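Local atomic coordinates of pumilio homolog 23 (Arabidopsis thaliana, PDB entry 5WZJ), a protein that binds RNA sequence-specifically through its pumilio repeats, recognising 18S rRNA, and probably regulates translation and mRNA stability. Residues A[220-224]-A[253-257]; A[297-303]-A[333-339]; A[400-404]-A[416-420]. All blocks are in the same frame, centred on the assembly; numbering follows the deposited sequence.

Contact 1 of 3, residues A[220-224]-A[253-257]; sequences MKYLQ and LILRC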
loop_
_atom_site.group_PDB
_atom_site.type_symbol
_atom_site.label_atom_id
_atom_site.label_comp_id
_atom_site.label_asym_id
_atom_site.label_seq_id
_atom_site.Cartn_x
_atom_site.Cartn_y
_atom_site.Cartn_z
ATOM N N MET A 220 1.342 -12.527 25.271
ATOM C CA MET A 220 1.855 -12.069 23.979
ATOM C C MET A 220 1.673 -13.129 22.898
ATOM O O MET A 220 1.391 -12.800 21.740
ATOM C CB MET A 220 3.336 -11.695 24.110
ATOM C CG MET A 220 3.952 -11.124 22.822
ATOM S SD MET A 220 3.196 -9.536 22.386
ATOM C CE MET A 220 3.810 -8.507 23.687
ATOM N N LYS A 221 1.855 -14.408 23.247
ATOM C CA LYS A 221 1.674 -15.468 22.257
ATOM C C LYS A 221 0.291 -15.404 21.624
ATOM O O LYS A 221 0.124 -15.738 20.442
ATOM C CB LYS A 221 1.918 -16.839 22.907
ATOM C CG LYS A 221 1.880 -18.048 21.941
ATOM C CD LYS A 221 2.846 -19.200 22.349
ATOM C CE LYS A 221 2.361 -19.981 23.588
ATOM N NZ LYS A 221 3.350 -20.964 24.205
ATOM N N TYR A 222 -0.712 -14.947 22.371
ATOM C CA TYR A 222 -2.039 -14.882 21.786
ATOM C C TYR A 222 -2.378 -13.513 21.216
ATOM O O TYR A 222 -3.213 -13.437 20.310
ATOM C CB TYR A 222 -3.066 -15.378 22.815
ATOM C CG TYR A 222 -2.805 -16.871 22.959
ATOM C CD1 TYR A 222 -3.217 -17.760 21.960
ATOM C CD2 TYR A 222 -2.037 -17.378 24.017
ATOM C CE1 TYR A 222 -2.941 -19.119 22.041
ATOM C CE2 TYR A 222 -1.753 -18.737 24.108
ATOM C CZ TYR A 222 -2.207 -19.606 23.113
ATOM O OH TYR A 222 -1.935 -20.959 23.194
ATOM N N LEU A 223 -1.708 -12.444 21.660
ATOM C CA LEU A 223 -1.795 -11.190 20.911
ATOM C C LEU A 223 -1.288 -11.371 19.481
ATOM O O LEU A 223 -1.786 -10.719 18.556
ATOM C CB LEU A 223 -1.009 -10.088 21.631
ATOM C CG LEU A 223 -1.500 -9.646 23.025
ATOM C CD1 LEU A 223 -0.593 -8.555 23.580
ATOM C CD2 LEU A 223 -2.957 -9.165 23.025
ATOM N N GLN A 224 -0.307 -12.266 19.290
ATOM C CA GLN A 224 0.260 -12.532 17.968
ATOM C C GLN A 224 -0.800 -12.997 16.976
ATOM O O GLN A 224 -0.727 -12.676 15.783
ATOM C CB GLN A 224 1.355 -13.607 18.080
ATOM C CG GLN A 224 2.679 -13.137 18.662
ATOM C CD GLN A 224 3.681 -14.276 18.781
ATOM O OE1 GLN A 224 3.357 -15.432 18.509
ATOM N NE2 GLN A 224 4.894 -13.957 19.195
ATOM N N LEU A 253 10.180 -8.225 22.292
ATOM C CA LEU A 253 9.005 -8.445 23.138
ATOM C C LEU A 253 7.858 -9.061 22.338
ATOM O O LEU A 253 7.239 -10.040 22.767
ATOM C CB LEU A 253 8.562 -7.129 23.797
ATOM C CG LEU A 253 9.512 -6.456 24.796
ATOM C CD1 LEU A 253 9.013 -5.062 25.210
ATOM C CD2 LEU A 253 9.722 -7.327 26.025
ATOM N N ILE A 254 7.569 -8.508 21.157
ATOM C CA ILE A 254 6.496 -9.048 20.320
ATOM C C ILE A 254 6.775 -10.495 19.930
ATOM O O ILE A 254 5.859 -11.327 19.890
ATOM C CB ILE A 254 6.298 -8.168 19.072
ATOM C CG1 ILE A 254 5.824 -6.763 19.494
ATOM C CG2 ILE A 254 5.323 -8.843 18.087
ATOM C CD1 ILE A 254 5.688 -5.798 18.331
ATOM N N LEU A 255 8.031 -10.815 19.604
ATOM C CA LEU A 255 8.392 -12.157 19.166
ATOM C C LEU A 255 8.670 -13.108 20.321
ATOM O O LEU A 255 8.997 -14.270 20.069
ATOM C CB LEU A 255 9.620 -12.115 18.238
ATOM C CG LEU A 255 9.363 -11.454 16.871
ATOM C CD1 LEU A 255 10.612 -11.472 15.997
ATOM C CD2 LEU A 255 8.189 -12.133 16.151
ATOM N N ARG A 256 8.572 -12.635 21.564
ATOM C CA ARG A 256 8.787 -13.445 22.771
ATOM C C ARG A 256 10.213 -13.980 22.873
ATOM O O ARG A 256 10.433 -15.081 23.382
ATOM C CB ARG A 256 7.779 -14.604 22.850
ATOM C CG ARG A 256 6.320 -14.117 22.901
ATOM C CD ARG A 256 5.319 -15.230 22.664
ATOM N NE ARG A 256 5.467 -16.327 23.612
ATOM C CZ ARG A 256 6.024 -17.509 23.325
ATOM N NH1 ARG A 256 6.112 -18.451 24.266
ATOM N NH2 ARG A 256 6.499 -17.754 22.103
ATOM N N CYS A 257 11.221 -13.241 22.410
ATOM C CA CYS A 257 12.563 -13.801 22.486
ATOM C C CYS A 257 13.498 -12.926 23.313
ATOM O O CYS A 257 14.712 -12.903 23.099
ATOM C CB CYS A 257 13.126 -14.091 21.095
ATOM S SG CYS A 257 13.026 -12.823 19.890
HETATM O O HOH W 1 6.101 -21.599 25.001
HETATM O O HOH W 2 6.965 -16.030 19.691
#
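Arg256 of segment 253-257 lies across Lys221 and Met220 of helix 217-223, in the helical-repeat superhelix of a pumilio protein. Its backbone sits in a Schellman motif: with phi at 63° and two bonds back into the last turn, it is the residue that leaves helix 244-254, and its side chain is directed at the facing helix. Arg256 CD packs 3.6 Å from Lys221 N, and the Lys221 aliphatic chain then covers one guanidinium face, with Lys221 CD 3.7 Å above the plane and over its centre. The bends at chi2 and chi3 of Lys221 carry NZ to within 3.7 Å of Arg256 NH1, like charges bridged weakly by a water, while Arg256 NH2 makes a salt bridge with Glu276. Met220 leaves its helix with CG anti to the backbone N (chi1 -177°), which places CG 3.5 Å from both Leu253 O and Ile254 O, at the helix C-terminus. One of these carbonyls receives a direct bond: Gln224 NE2 donates to Ile254 O over 2.9 Å, nearly straight at 169° and lying in both the amide and the carbonyl plane. A second water accepts hydrogen bonds from Gln224 NE2 and Arg256 NH2 and donates one to Leu255 O.

Contact 2 of 3, residues A[297-303]-A[333-339]; sequences APESLYN and HARDQEQ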
loop_
_atom_site.group_PDB
_atom_site.type_symbol
_atom_site.label_atom_id
_atom_site.label_comp_id
_atom_site.label_asym_id
_atom_site.label_seq_id
_atom_site.Cartn_x
_atom_site.Cartn_y
_atom_site.Cartn_z
ATOM N N ALA A 297 12.467 -4.022 10.297
ATOM C CA ALA A 297 13.527 -4.603 11.109
ATOM C C ALA A 297 14.871 -3.953 10.791
ATOM O O ALA A 297 15.213 -3.802 9.612
ATOM C CB ALA A 297 13.617 -6.108 10.868
ATOM N N PRO A 298 15.640 -3.535 11.801
ATOM C CA PRO A 298 17.037 -3.163 11.566
ATOM C C PRO A 298 17.843 -4.361 11.094
ATOM O O PRO A 298 17.452 -5.514 11.282
ATOM C CB PRO A 298 17.519 -2.686 12.943
ATOM C CG PRO A 298 16.264 -2.285 13.658
ATOM C CD PRO A 298 15.225 -3.271 13.185
ATOM N N GLU A 299 19.008 -4.067 10.501
ATOM C CA GLU A 299 19.771 -5.090 9.786
ATOM C C GLU A 299 20.049 -6.306 10.661
ATOM O O GLU A 299 19.802 -7.448 10.254
ATOM C CB GLU A 299 21.085 -4.501 9.264
ATOM C CG GLU A 299 22.036 -5.566 8.721
ATOM C CD GLU A 299 23.195 -4.983 7.925
ATOM O OE1 GLU A 299 22.953 -4.106 7.063
ATOM O OE2 GLU A 299 24.347 -5.407 8.167
ATOM N N SER A 300 20.570 -6.080 11.868
ATOM C CA SER A 300 20.953 -7.196 12.726
ATOM C C SER A 300 19.748 -8.058 13.068
ATOM O O SER A 300 19.839 -9.291 13.129
ATOM C CB SER A 300 21.604 -6.663 14.006
ATOM O OG SER A 300 20.699 -5.806 14.693
ATOM N N LEU A 301 18.606 -7.421 13.299
ATOM C CA LEU A 301 17.411 -8.175 13.639
ATOM C C LEU A 301 16.889 -8.936 12.422
ATOM O O LEU A 301 16.513 -10.107 12.535
ATOM C CB LEU A 301 16.363 -7.215 14.208
ATOM C CG LEU A 301 15.161 -7.818 14.914
ATOM C CD1 LEU A 301 14.735 -6.927 16.071
ATOM C CD2 LEU A 301 14.052 -7.967 13.922
ATOM N N TYR A 302 16.891 -8.294 11.245
ATOM C CA TYR A 302 16.486 -8.986 10.020
ATOM C C TYR A 302 17.355 -10.210 9.776
ATOM O O TYR A 302 16.847 -11.288 9.447
ATOM C CB TYR A 302 16.550 -8.044 8.802
ATOM C CG TYR A 302 16.262 -8.768 7.489
ATOM C CD1 TYR A 302 17.264 -9.495 6.837
ATOM C CD2 TYR A 302 14.984 -8.749 6.915
ATOM C CE1 TYR A 302 17.007 -10.191 5.660
ATOM C CE2 TYR A 302 14.721 -9.436 5.731
ATOM C CZ TYR A 302 15.739 -10.161 5.114
ATOM O OH TYR A 302 15.494 -10.852 3.944
ATOM N N ASN A 303 18.679 -10.053 9.888
ATOM C CA ASN A 303 19.571 -11.167 9.568
ATOM C C ASN A 303 19.318 -12.352 10.490
ATOM O O ASN A 303 19.378 -13.509 10.059
ATOM C CB ASN A 303 21.037 -10.725 9.654
ATOM C CG ASN A 303 21.423 -9.767 8.530
ATOM O OD1 ASN A 303 20.687 -9.613 7.557
ATOM N ND2 ASN A 303 22.576 -9.120 8.663
ATOM N N HIS A 333 13.270 -7.334 1.574
ATOM C CA HIS A 333 14.145 -6.625 2.497
ATOM C C HIS A 333 15.452 -7.358 2.760
ATOM O O HIS A 333 16.160 -7.022 3.713
ATOM C CB HIS A 333 13.389 -6.336 3.796
ATOM C CG HIS A 333 12.270 -5.368 3.599
ATOM N ND1 HIS A 333 11.009 -5.760 3.202
ATOM C CD2 HIS A 333 12.240 -4.017 3.672
ATOM C CE1 HIS A 333 10.243 -4.693 3.061
ATOM N NE2 HIS A 333 10.965 -3.622 3.336
ATOM N N ALA A 334 15.802 -8.332 1.919
ATOM C CA ALA A 334 17.097 -8.989 2.048
ATOM C C ALA A 334 18.226 -7.968 1.921
ATOM O O ALA A 334 18.094 -6.941 1.253
ATOM C CB ALA A 334 17.247 -10.091 0.997
ATOM N N ARG A 335 19.339 -8.248 2.600
ATOM C CA ARG A 335 20.389 -7.257 2.794
ATOM C C ARG A 335 21.623 -7.466 1.921
ATOM O O ARG A 335 22.247 -6.482 1.529
ATOM C CB ARG A 335 20.829 -7.221 4.266
ATOM C CG ARG A 335 19.788 -6.676 5.256
ATOM C CD ARG A 335 19.204 -5.353 4.772
ATOM N NE ARG A 335 18.803 -4.477 5.876
ATOM C CZ ARG A 335 17.635 -4.549 6.515
ATOM N NH1 ARG A 335 16.719 -5.475 6.173
ATOM N NH2 ARG A 335 17.380 -3.698 7.506
ATOM N N ASP A 336 21.990 -8.704 1.598
ATOM C CA ASP A 336 23.277 -8.944 0.954
ATOM C C ASP A 336 23.169 -10.093 -0.041
ATOM O O ASP A 336 22.138 -10.769 -0.156
ATOM C CB ASP A 336 24.381 -9.212 1.994
ATOM C CG ASP A 336 24.080 -10.399 2.901
ATOM O OD1 ASP A 336 23.592 -11.443 2.419
ATOM O OD2 ASP A 336 24.353 -10.292 4.113
ATOM N N GLN A 337 24.274 -10.324 -0.747
ATOM C CA GLN A 337 24.275 -11.294 -1.830
ATOM C C GLN A 337 24.276 -12.725 -1.316
ATOM O O GLN A 337 23.815 -13.627 -2.024
ATOM C CB GLN A 337 25.472 -11.028 -2.744
ATOM C CG GLN A 337 25.540 -9.559 -3.164
ATOM C CD GLN A 337 26.641 -9.258 -4.167
ATOM O OE1 GLN A 337 27.702 -9.885 -4.154
ATOM N NE2 GLN A 337 26.390 -8.289 -5.046
ATOM N N GLU A 338 24.772 -12.961 -0.097
ATOM C CA GLU A 338 24.707 -14.316 0.440
ATOM C C GLU A 338 23.260 -14.731 0.665
ATOM O O GLU A 338 22.868 -15.859 0.342
ATOM C CB GLU A 338 25.509 -14.429 1.737
ATOM C CG GLU A 338 25.516 -15.849 2.303
ATOM C CD GLU A 338 26.056 -15.948 3.733
ATOM O OE1 GLU A 338 26.702 -14.992 4.219
ATOM O OE2 GLU A 338 25.827 -16.995 4.375
ATOM N N GLN A 339 22.445 -13.819 1.196
ATOM C CA GLN A 339 21.023 -14.100 1.349
ATOM C C GLN A 339 20.356 -14.303 -0.005
ATOM O O GLN A 339 19.531 -15.209 -0.169
ATOM C CB GLN A 339 20.349 -12.962 2.127
ATOM C CG GLN A 339 20.751 -12.935 3.603
ATOM C CD GLN A 339 20.352 -11.654 4.298
ATOM O OE1 GLN A 339 20.003 -10.655 3.655
ATOM N NE2 GLN A 339 20.402 -11.671 5.624
HETATM O O HOH W 3 14.172 -4.841 7.331
#
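Arg335 and Tyr302 dominate this junction between consecutive pumilio repeats, the fifth (segment 297-303) and the sixth (333-339), where the start of helix 299-310 meets the turn leading into helix 337-347. Hydrogen bonds fix the arginine at both ends of its guanidinium. Arg335 NH2 reaches Ala297 O at 3.0 Å, close to the guanidinium plane, while NH1 bonds back to His333 O; water 3 also joins NH1 to Ala297 O. The bend at chi2 (-49°) folds the chain toward the helix start, where the guanidinium has Glu299 CA over one face. A second polar link runs from Gln339 NE2 to Asn303 OD1 at 2.8 Å; the donor stands above the carbonyl plane, off the lone pairs, and the amide planes are turned 77° from each other. Packing round the Tyr302 ring is mixed: His333 O lies over one face, 3.4 Å above its plane and toward the rim, Arg335 NH1 is 3.6 Å from Tyr302 CG, and the hydroxyl, bonded to Leu330 O, rests against Ala334 CA. Asp336 and Gln339 form a capping box, Gln339 N donating to Asp336 OD1 and Asp336 N returning a weak bond to Gln339 OE1, which also accepts from Arg335 N at 2.7 Å.

Contact 3 of 3, residues A[400-404]-A[416-420]; sequences PRLLF and TWEWA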
loop_
_atom_site.group_PDB
_atom_site.type_symbol
_atom_site.label_atom_id
_atom_site.label_comp_id
_atom_site.label_asym_id
_atom_site.label_seq_id
_atom_site.Cartn_x
_atom_site.Cartn_y
_atom_site.Cartn_z
ATOM N N PRO A 400 3.117 -13.078 -24.009
ATOM C CA PRO A 400 1.681 -13.361 -23.882
ATOM C C PRO A 400 1.327 -14.182 -22.652
ATOM O O PRO A 400 0.303 -13.919 -22.010
ATOM C CB PRO A 400 1.349 -14.134 -25.168
ATOM C CG PRO A 400 2.375 -13.715 -26.147
ATOM C CD PRO A 400 3.632 -13.478 -25.339
ATOM N N ARG A 401 2.148 -15.173 -22.308
ATOM C CA ARG A 401 1.806 -16.018 -21.174
ATOM C C ARG A 401 1.901 -15.259 -19.858
ATOM O O ARG A 401 1.101 -15.503 -18.953
ATOM C CB ARG A 401 2.696 -17.260 -21.156
ATOM C CG ARG A 401 2.455 -18.181 -22.363
ATOM C CD ARG A 401 3.396 -19.353 -22.383
ATOM N NE ARG A 401 3.146 -20.208 -23.542
ATOM C CZ ARG A 401 3.671 -21.419 -23.706
ATOM N NH1 ARG A 401 4.474 -21.933 -22.780
ATOM N NH2 ARG A 401 3.383 -22.122 -24.796
ATOM N N LEU A 402 2.845 -14.325 -19.735
ATOM C CA LEU A 402 2.929 -13.557 -18.495
ATOM C C LEU A 402 1.854 -12.480 -18.429
ATOM O O LEU A 402 1.306 -12.214 -17.354
ATOM C CB LEU A 402 4.316 -12.930 -18.346
ATOM C CG LEU A 402 5.413 -13.864 -17.827
ATOM C CD1 LEU A 402 6.776 -13.241 -18.029
ATOM C CD2 LEU A 402 5.197 -14.217 -16.360
ATOM N N LEU A 403 1.536 -11.850 -19.567
ATOM C CA LEU A 403 0.423 -10.900 -19.597
ATOM C C LEU A 403 -0.888 -11.528 -19.138
ATOM O O LEU A 403 -1.723 -10.846 -18.531
ATOM C CB LEU A 403 0.250 -10.331 -21.006
ATOM C CG LEU A 403 1.372 -9.433 -21.524
ATOM C CD1 LEU A 403 1.141 -9.174 -23.015
ATOM C CD2 LEU A 403 1.431 -8.114 -20.713
ATOM N N PHE A 404 -1.098 -12.812 -19.431
ATOM C CA PHE A 404 -2.331 -13.497 -19.059
ATOM C C PHE A 404 -2.006 -14.689 -18.173
ATOM O O PHE A 404 -2.490 -15.797 -18.421
ATOM C CB PHE A 404 -3.098 -13.987 -20.293
ATOM C CG PHE A 404 -3.658 -12.896 -21.156
ATOM C CD1 PHE A 404 -4.725 -12.128 -20.725
ATOM C CD2 PHE A 404 -3.143 -12.670 -22.421
ATOM C CE1 PHE A 404 -5.256 -11.136 -21.526
ATOM C CE2 PHE A 404 -3.665 -11.683 -23.231
ATOM C CZ PHE A 404 -4.729 -10.912 -22.788
ATOM N N THR A 416 -1.540 -25.436 -26.738
ATOM C CA THR A 416 -2.261 -24.710 -27.774
ATOM C C THR A 416 -2.705 -23.316 -27.346
ATOM O O THR A 416 -3.127 -22.534 -28.203
ATOM C CB THR A 416 -3.492 -25.512 -28.232
ATOM O OG1 THR A 416 -4.401 -25.669 -27.132
ATOM C CG2 THR A 416 -3.069 -26.888 -28.719
ATOM N N TRP A 417 -2.614 -22.983 -26.059
ATOM C CA TRP A 417 -2.973 -21.648 -25.596
ATOM C C TRP A 417 -2.101 -20.599 -26.277
ATOM O O TRP A 417 -0.893 -20.784 -26.440
ATOM C CB TRP A 417 -2.820 -21.554 -24.072
ATOM C CG TRP A 417 -3.319 -20.257 -23.528
ATOM C CD1 TRP A 417 -4.561 -20.007 -23.024
ATOM C CD2 TRP A 417 -2.594 -19.019 -23.449
ATOM N NE1 TRP A 417 -4.661 -18.689 -22.636
ATOM C CE2 TRP A 417 -3.466 -18.061 -22.882
ATOM C CE3 TRP A 417 -1.296 -18.629 -23.800
ATOM C CZ2 TRP A 417 -3.080 -16.731 -22.659
ATOM C CZ3 TRP A 417 -0.912 -17.302 -23.578
ATOM C CH2 TRP A 417 -1.804 -16.373 -23.020
ATOM N N GLU A 418 -2.719 -19.494 -26.690
ATOM C CA GLU A 418 -1.944 -18.437 -27.327
ATOM C C GLU A 418 -2.277 -17.059 -26.784
ATOM O O GLU A 418 -1.430 -16.164 -26.811
ATOM C CB GLU A 418 -2.175 -18.443 -28.833
ATOM C CG GLU A 418 -1.504 -19.577 -29.559
ATOM C CD GLU A 418 -1.620 -19.426 -31.054
ATOM O OE1 GLU A 418 -1.726 -18.269 -31.521
ATOM O OE2 GLU A 418 -1.622 -20.463 -31.754
ATOM N N TRP A 419 -3.512 -16.869 -26.323
ATOM C CA TRP A 419 -4.033 -15.538 -26.024
ATOM C C TRP A 419 -5.341 -15.709 -25.259
ATOM O O TRP A 419 -5.924 -16.799 -25.248
ATOM C CB TRP A 419 -4.247 -14.729 -27.320
ATOM C CG TRP A 419 -4.394 -13.236 -27.137
ATOM C CD1 TRP A 419 -5.530 -12.488 -27.319
ATOM C CD2 TRP A 419 -3.364 -12.308 -26.758
ATOM N NE1 TRP A 419 -5.272 -11.164 -27.058
ATOM C CE2 TRP A 419 -3.951 -11.026 -26.715
ATOM C CE3 TRP A 419 -2.008 -12.439 -26.443
ATOM C CZ2 TRP A 419 -3.228 -9.885 -26.374
ATOM C CZ3 TRP A 419 -1.288 -11.299 -26.103
ATOM C CH2 TRP A 419 -1.904 -10.040 -26.069
ATOM N N ALA A 420 -5.801 -14.621 -24.624
ATOM C CA ALA A 420 -7.112 -14.569 -23.968
ATOM C C ALA A 420 -7.877 -13.371 -24.519
ATOM O O ALA A 420 -7.909 -12.300 -23.894
ATOM C CB ALA A 420 -6.976 -14.490 -22.445
HETATM O O HOH W 4 1.511 -19.701 -25.755
HETATM O O HOH W 5 0.939 -22.918 -26.040
#
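The last turn of helix 398-403 faces an irregular chain, with CA atoms nearest at Pro400 and Trp419 (6.5 Å) and at Phe404 and Ala420 (6.9 Å), and no direct hydrogen bond joins the two segments. Phe404 is central. Its ring points an edge at the face of Trp419 in a T-shaped stack, planes at 83° and the phenyl centroid 4.8 Å from that of the Trp419 six-membered ring, with CE2 over the middle of the indole. One face of the phenyl ring receives Ala420 CB in a CH-pi contact, 3.8 Å from the centroid, while Phe404 CB presses on Trp417 CZ2. This cluster joins the loop after helix 405-410 to helix 398-403 in the PUF-repeat superhelix, and Trp419 also stacks with Tyr458 of helix 456-463. Trp417 stands with CG anti to its own N (chi1 -174°), which drives the six-membered ring in against the helix: CH2 is 3.4 Å from Pro400 O, near the ring plane, and CZ3 meets Arg401 CG. The Trp419 rim, in turn, takes Pro400 CB. Arg401 runs extended past the Trp417 indole in the opposite direction, guanidinium and ring planes 74° apart; its NH1 bonds Val388 O, and water 4 connects Arg401 NE (2.8 Å) to Trp417 O.

How the contacts relate
The three contacts occur in series along the chain, none nesting or crossing. Contact 1 closes a largely helical loop of 28 residues between helices 217-223 and 244-254. Contact 2 follows, closing another of 29 residues between the starts of helices 299-310 and 337-347, in the fifth and sixth pumilio repeats. Contact 3 is the shortest closure, 11 residues, and ties helix 398-403 to the loop before helix 427-436. Contacts 1 and 2 are neighbours, centres about 22 Å apart and nearest atoms about 5 Å apart without touching; Pro298 and Leu301 of contact 2 pack on helix 244-254. Contact 3 lies about 37 Å from contact 2 and about 45 Å from contact 1, between centres.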